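Local atomic coordinates of dual function macrocyclase-peptidase POPB (Galerina marginata, PDB entry 5N4B), a protein that cleaves peptide bonds after proline and closes peptides into macrocycles in the biosynthesis of the amanitin toxins. Residues 128-140 / 175-187. The protein carries 1 engineered substitution. Sequence-based numbering, arbitrary orientation. Where two conformers were deposited one is given.
Sequences VGDVFFDPNVLAA and RSTSSPLSQASVA
The backbones of Phe-133 and Leu-181 form a single bridge, made by the residues before and after Phe-133. Leu-181 N donates to Phe-132 O (2.8 Å), and Leu-181 O accepts from Asp-134 N (2.9 Å). This bridge ties the last strand of one four-stranded propeller sheet to the loop after strand 170-176 of the next.

The tight part lies around the Leu-181 side chain. Its CG stands anti to the backbone N (chi1 -176°), which lays the chain alongside Phe-133. Leu-181 CD2 then meets Phe-133 CE1 at 3.5 Å. The Leu-138 side chain crosses that of Leu-181 at about a right angle, CD2 against CD2. The Val-137 side chain runs past it in the opposite direction, and Val-137 CG2 touches Leu-181 CG at 3.7 Å. The CB of Leu-181 covers one face of the Arg-175 guanidinium. Arg-175 holds Ser-179 O side-on with NE and NH2, while NH1 pairs with Asp-191. The Phe-132 ring brings its edge to Ser-176 O. Phe-158 meets both phenylalanine rings.

The solvent side is more polar. Gln-183, bent at chi2 (-77°), lays its amide against Val-137, with NE2 3.2 Å from Val-137 CG1. Val-137 CG2 and Val-186 CG2 are a looser 4.1 Å apart. Two waters link Asp-134 OD2 to Gln-183, one through the backbone N and one through NE2. Asp-134 OD1 takes the backbone N and ND2 of Asn-136, the first bond closing an Asx turn. Ser-182 and Ser-185 form a capping box.

The direct join thus rests on two backbone bonds and apolar packing, whereas the Asp-134 carboxylate meets the helix start through water.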
loop_
_atom_site.group_PDB
_atom_site.type_symbol
_atom_site.label_atom_id
_atom_site.label_comp_id
_atom_site.label_asym_id
_atom_site.label_seq_id
_atom_site.Cartn_x
_atom_site.Cartn_y
_atom_site.Cartn_z
ATOM N N VAL A 128 26.450 -3.134 17.092
ATOM C CA VAL A 128 26.374 -4.541 16.717
ATOM C C VAL A 128 26.415 -4.758 15.206
ATOM O O VAL A 128 26.500 -5.918 14.754
ATOM C CB VAL A 128 25.138 -5.246 17.309
ATOM C CG1 VAL A 128 25.102 -5.183 18.853
ATOM C CG2 VAL A 128 23.855 -4.687 16.713
ATOM N N GLY A 129 26.365 -3.685 14.413
ATOM C CA GLY A 129 26.348 -3.784 12.964
ATOM C C GLY A 129 27.101 -2.659 12.308
ATOM O O GLY A 129 27.483 -1.674 12.960
ATOM N N ASP A 130 27.428 -2.884 11.050
ATOM C CA ASP A 130 28.041 -1.875 10.196
ATOM C C ASP A 130 27.120 -1.657 8.997
ATOM O O ASP A 130 26.313 -2.520 8.629
ATOM C CB ASP A 130 29.408 -2.331 9.607
ATOM C CG ASP A 130 30.405 -2.889 10.641
ATOM O OD1 ASP A 130 30.680 -2.169 11.585
ATOM O OD2 ASP A 130 30.881 -4.052 10.473
ATOM N N VAL A 131 27.223 -0.506 8.342
ATOM C CA VAL A 131 26.452 -0.250 7.135
ATOM C C VAL A 131 26.856 -1.241 6.069
ATOM O O VAL A 131 28.046 -1.419 5.780
ATOM C CB VAL A 131 26.661 1.198 6.657
ATOM C CG1 VAL A 131 26.038 1.428 5.293
ATOM C CG2 VAL A 131 26.162 2.201 7.690
ATOM N N PHE A 132 25.860 -1.846 5.421
ATOM C CA PHE A 132 26.038 -2.593 4.187
ATOM C C PHE A 132 25.544 -1.807 2.980
ATOM O O PHE A 132 26.256 -1.699 1.972
ATOM C CB PHE A 132 25.381 -4.007 4.222
ATOM C CG PHE A 132 25.255 -4.608 2.891
ATOM C CD1 PHE A 132 26.372 -4.824 2.122
ATOM C CD2 PHE A 132 24.024 -4.866 2.306
ATOM C CE1 PHE A 132 26.265 -5.268 0.850
ATOM C CE2 PHE A 132 23.919 -5.312 1.055
ATOM C CZ PHE A 132 25.015 -5.543 0.303
ATOM N N PHE A 133 24.355 -1.223 3.053
ATOM C CA PHE A 133 23.793 -0.565 1.879
ATOM C C PHE A 133 22.985 0.627 2.336
ATOM O O PHE A 133 21.927 0.469 2.979
ATOM C CB PHE A 133 22.932 -1.530 1.044
ATOM C CG PHE A 133 22.424 -0.941 -0.230
ATOM C CD1 PHE A 133 23.232 -0.940 -1.357
ATOM C CD2 PHE A 133 21.184 -0.363 -0.319
ATOM C CE1 PHE A 133 22.811 -0.406 -2.561
ATOM C CE2 PHE A 133 20.775 0.185 -1.572
ATOM C CZ PHE A 133 21.630 0.166 -2.643
ATOM N N ASP A 134 23.481 1.819 2.021
ATOM C CA ASP A 134 22.836 3.084 2.387
ATOM C C ASP A 134 22.183 3.673 1.141
ATOM O O ASP A 134 22.873 4.275 0.302
ATOM C CB ASP A 134 23.848 4.060 2.980
ATOM C CG ASP A 134 23.220 5.356 3.429
ATOM O OD1 ASP A 134 22.037 5.566 3.104
ATOM O OD2 ASP A 134 23.913 6.158 4.101
ATOM N N PRO A 135 20.878 3.512 0.944
ATOM C CA PRO A 135 20.287 4.013 -0.302
ATOM C C PRO A 135 20.362 5.519 -0.421
ATOM O O PRO A 135 20.176 6.054 -1.534
ATOM C CB PRO A 135 18.841 3.520 -0.232
ATOM C CG PRO A 135 18.651 2.834 0.965
ATOM C CD PRO A 135 19.888 2.884 1.817
ATOM N N ASN A 136 20.603 6.242 0.672
ATOM C CA ASN A 136 20.663 7.679 0.565
ATOM C C ASN A 136 21.852 8.113 -0.271
ATOM O O ASN A 136 21.892 9.282 -0.676
ATOM C CB ASN A 136 20.729 8.308 1.959
ATOM C CG ASN A 136 19.533 7.959 2.823
ATOM O OD1 ASN A 136 18.444 8.516 2.659
ATOM N ND2 ASN A 136 19.719 7.056 3.748
ATOM N N VAL A 137 22.855 7.269 -0.472
ATOM C CA VAL A 137 23.985 7.695 -1.291
ATOM C C VAL A 137 23.864 7.288 -2.752
ATOM O O VAL A 137 24.800 7.495 -3.528
ATOM C CB VAL A 137 25.323 7.267 -0.693
ATOM C CG1 VAL A 137 25.447 7.735 0.741
ATOM C CG2 VAL A 137 25.506 5.821 -0.772
ATOM N N LEU A 138 22.722 6.710 -3.144
ATOM C CA LEU A 138 22.541 6.375 -4.557
ATOM C C LEU A 138 22.665 7.623 -5.438
ATOM O O LEU A 138 23.141 7.537 -6.565
ATOM C CB LEU A 138 21.199 5.658 -4.757
ATOM C CG LEU A 138 21.204 4.202 -4.292
ATOM C CD1 LEU A 138 19.770 3.750 -4.170
ATOM C CD2 LEU A 138 22.004 3.298 -5.201
ATOM N N ALA A 139 22.198 8.758 -4.948
ATOM C CA ALA A 139 22.450 10.066 -5.557
ATOM C C ALA A 139 22.721 11.073 -4.448
ATOM O O ALA A 139 21.939 11.179 -3.499
ATOM C CB ALA A 139 21.269 10.518 -6.442
ATOM N N ALA A 140 23.776 11.875 -4.629
ATOM C CA ALA A 140 24.131 12.912 -3.661
ATOM C C ALA A 140 22.998 13.895 -3.416
ATOM O O ALA A 140 22.893 14.452 -2.315
ATOM C CB ALA A 140 25.358 13.682 -4.141
ATOM N N ARG A 175 25.112 -6.214 -6.585
ATOM C CA ARG A 175 26.421 -6.074 -5.961
ATOM C C ARG A 175 26.711 -7.237 -5.029
ATOM O O ARG A 175 25.820 -7.877 -4.484
ATOM C CB ARG A 175 26.601 -4.744 -5.185
ATOM C CG ARG A 175 25.737 -4.690 -3.924
ATOM C CD ARG A 175 25.601 -3.293 -3.350
ATOM N NE ARG A 175 26.886 -2.679 -3.110
ATOM C CZ ARG A 175 27.415 -1.696 -3.834
ATOM N NH1 ARG A 175 26.795 -1.119 -4.846
ATOM N NH2 ARG A 175 28.629 -1.287 -3.533
ATOM N N SER A 176 28.003 -7.529 -4.865
ATOM C CA SER A 176 28.428 -8.512 -3.893
ATOM C C SER A 176 28.048 -8.071 -2.489
ATOM O O SER A 176 28.162 -6.890 -2.139
ATOM C CB SER A 176 29.958 -8.641 -3.954
ATOM O OG SER A 176 30.383 -9.463 -2.865
ATOM N N THR A 177 27.634 -9.022 -1.652
ATOM C CA THR A 177 27.364 -8.735 -0.260
ATOM C C THR A 177 28.602 -8.326 0.527
ATOM O O THR A 177 28.468 -7.851 1.663
ATOM C CB THR A 177 26.628 -9.904 0.414
ATOM O OG1 THR A 177 27.377 -11.142 0.349
ATOM C CG2 THR A 177 25.311 -10.087 -0.280
ATOM N N SER A 178 29.782 -8.555 -0.031
ATOM C CA SER A 178 31.044 -8.137 0.560
ATOM C C SER A 178 31.461 -6.744 0.126
ATOM O O SER A 178 32.543 -6.304 0.494
ATOM C CB SER A 178 32.146 -9.114 0.146
ATOM O OG SER A 178 32.406 -9.006 -1.239
ATOM N N SER A 179 30.637 -6.041 -0.667
ATOM C CA SER A 179 30.973 -4.717 -1.198
ATOM C C SER A 179 29.934 -3.714 -0.715
ATOM O O SER A 179 28.907 -3.511 -1.385
ATOM C CB SER A 179 31.047 -4.748 -2.720
ATOM O OG SER A 179 31.390 -3.486 -3.258
ATOM N N PRO A 180 30.158 -3.070 0.421
ATOM C CA PRO A 180 29.164 -2.123 0.931
ATOM C C PRO A 180 29.026 -0.887 0.043
ATOM O O PRO A 180 29.907 -0.537 -0.756
ATOM C CB PRO A 180 29.677 -1.752 2.325
ATOM C CG PRO A 180 30.968 -2.346 2.477
ATOM C CD PRO A 180 31.283 -3.272 1.346
ATOM N N LEU A 181 27.852 -0.262 0.131
ATOM C CA LEU A 181 27.604 1.049 -0.454
ATOM C C LEU A 181 27.320 1.964 0.723
ATOM O O LEU A 181 26.264 1.879 1.349
ATOM C CB LEU A 181 26.409 1.058 -1.412
ATOM C CG LEU A 181 26.215 2.416 -2.086
ATOM C CD1 LEU A 181 27.307 2.611 -3.119
ATOM C CD2 LEU A 181 24.821 2.490 -2.737
ATOM N N SER A 182 28.241 2.870 1.008
ATOM C CA SER A 182 28.129 3.779 2.138
ATOM C C SER A 182 28.780 5.091 1.757
ATOM O O SER A 182 29.443 5.196 0.735
ATOM C CB SER A 182 28.825 3.197 3.340
ATOM O OG SER A 182 30.245 3.170 3.065
ATOM N N GLN A 183 28.579 6.111 2.595
ATOM C CA GLN A 183 29.263 7.373 2.352
ATOM C C GLN A 183 30.774 7.168 2.294
ATOM O O GLN A 183 31.460 7.765 1.440
ATOM C CB GLN A 183 28.961 8.363 3.479
ATOM C CG GLN A 183 27.544 8.797 3.565
ATOM C CD GLN A 183 27.229 9.807 2.498
ATOM O OE1 GLN A 183 28.073 10.121 1.655
ATOM N NE2 GLN A 183 26.019 10.336 2.533
ATOM N N ALA A 184 31.296 6.298 3.167
ATOM C CA ALA A 184 32.734 6.036 3.172
ATOM C C ALA A 184 33.171 5.345 1.896
ATOM O O ALA A 184 34.158 5.736 1.261
ATOM C CB ALA A 184 33.137 5.212 4.391
ATOM N N SER A 185 32.423 4.334 1.465
ATOM C CA SER A 185 32.858 3.565 0.311
ATOM C C SER A 185 32.827 4.388 -0.949
ATOM O O SER A 185 33.719 4.237 -1.799
ATOM C CB SER A 185 32.012 2.292 0.155
ATOM O OG SER A 185 30.741 2.575 -0.392
ATOM N N VAL A 186 31.836 5.269 -1.113
ATOM C CA VAL A 186 31.757 6.129 -2.286
ATOM C C VAL A 186 32.909 7.135 -2.273
ATOM O O VAL A 186 33.478 7.457 -3.322
ATOM C CB VAL A 186 30.384 6.827 -2.355
ATOM C CG1 VAL A 186 30.351 7.836 -3.450
ATOM C CG2 VAL A 186 29.230 5.807 -2.541
ATOM N N ALA A 187 33.243 7.692 -1.110
ATOM C CA ALA A 187 34.358 8.643 -1.071
ATOM C C ALA A 187 35.677 7.959 -1.407
ATOM O O ALA A 187 36.554 8.554 -2.047
ATOM C CB ALA A 187 34.413 9.254 0.314
HETATM O O HOH W 1 26.577 5.354 4.636
HETATM O O HOH W 2 23.861 8.704 4.123
#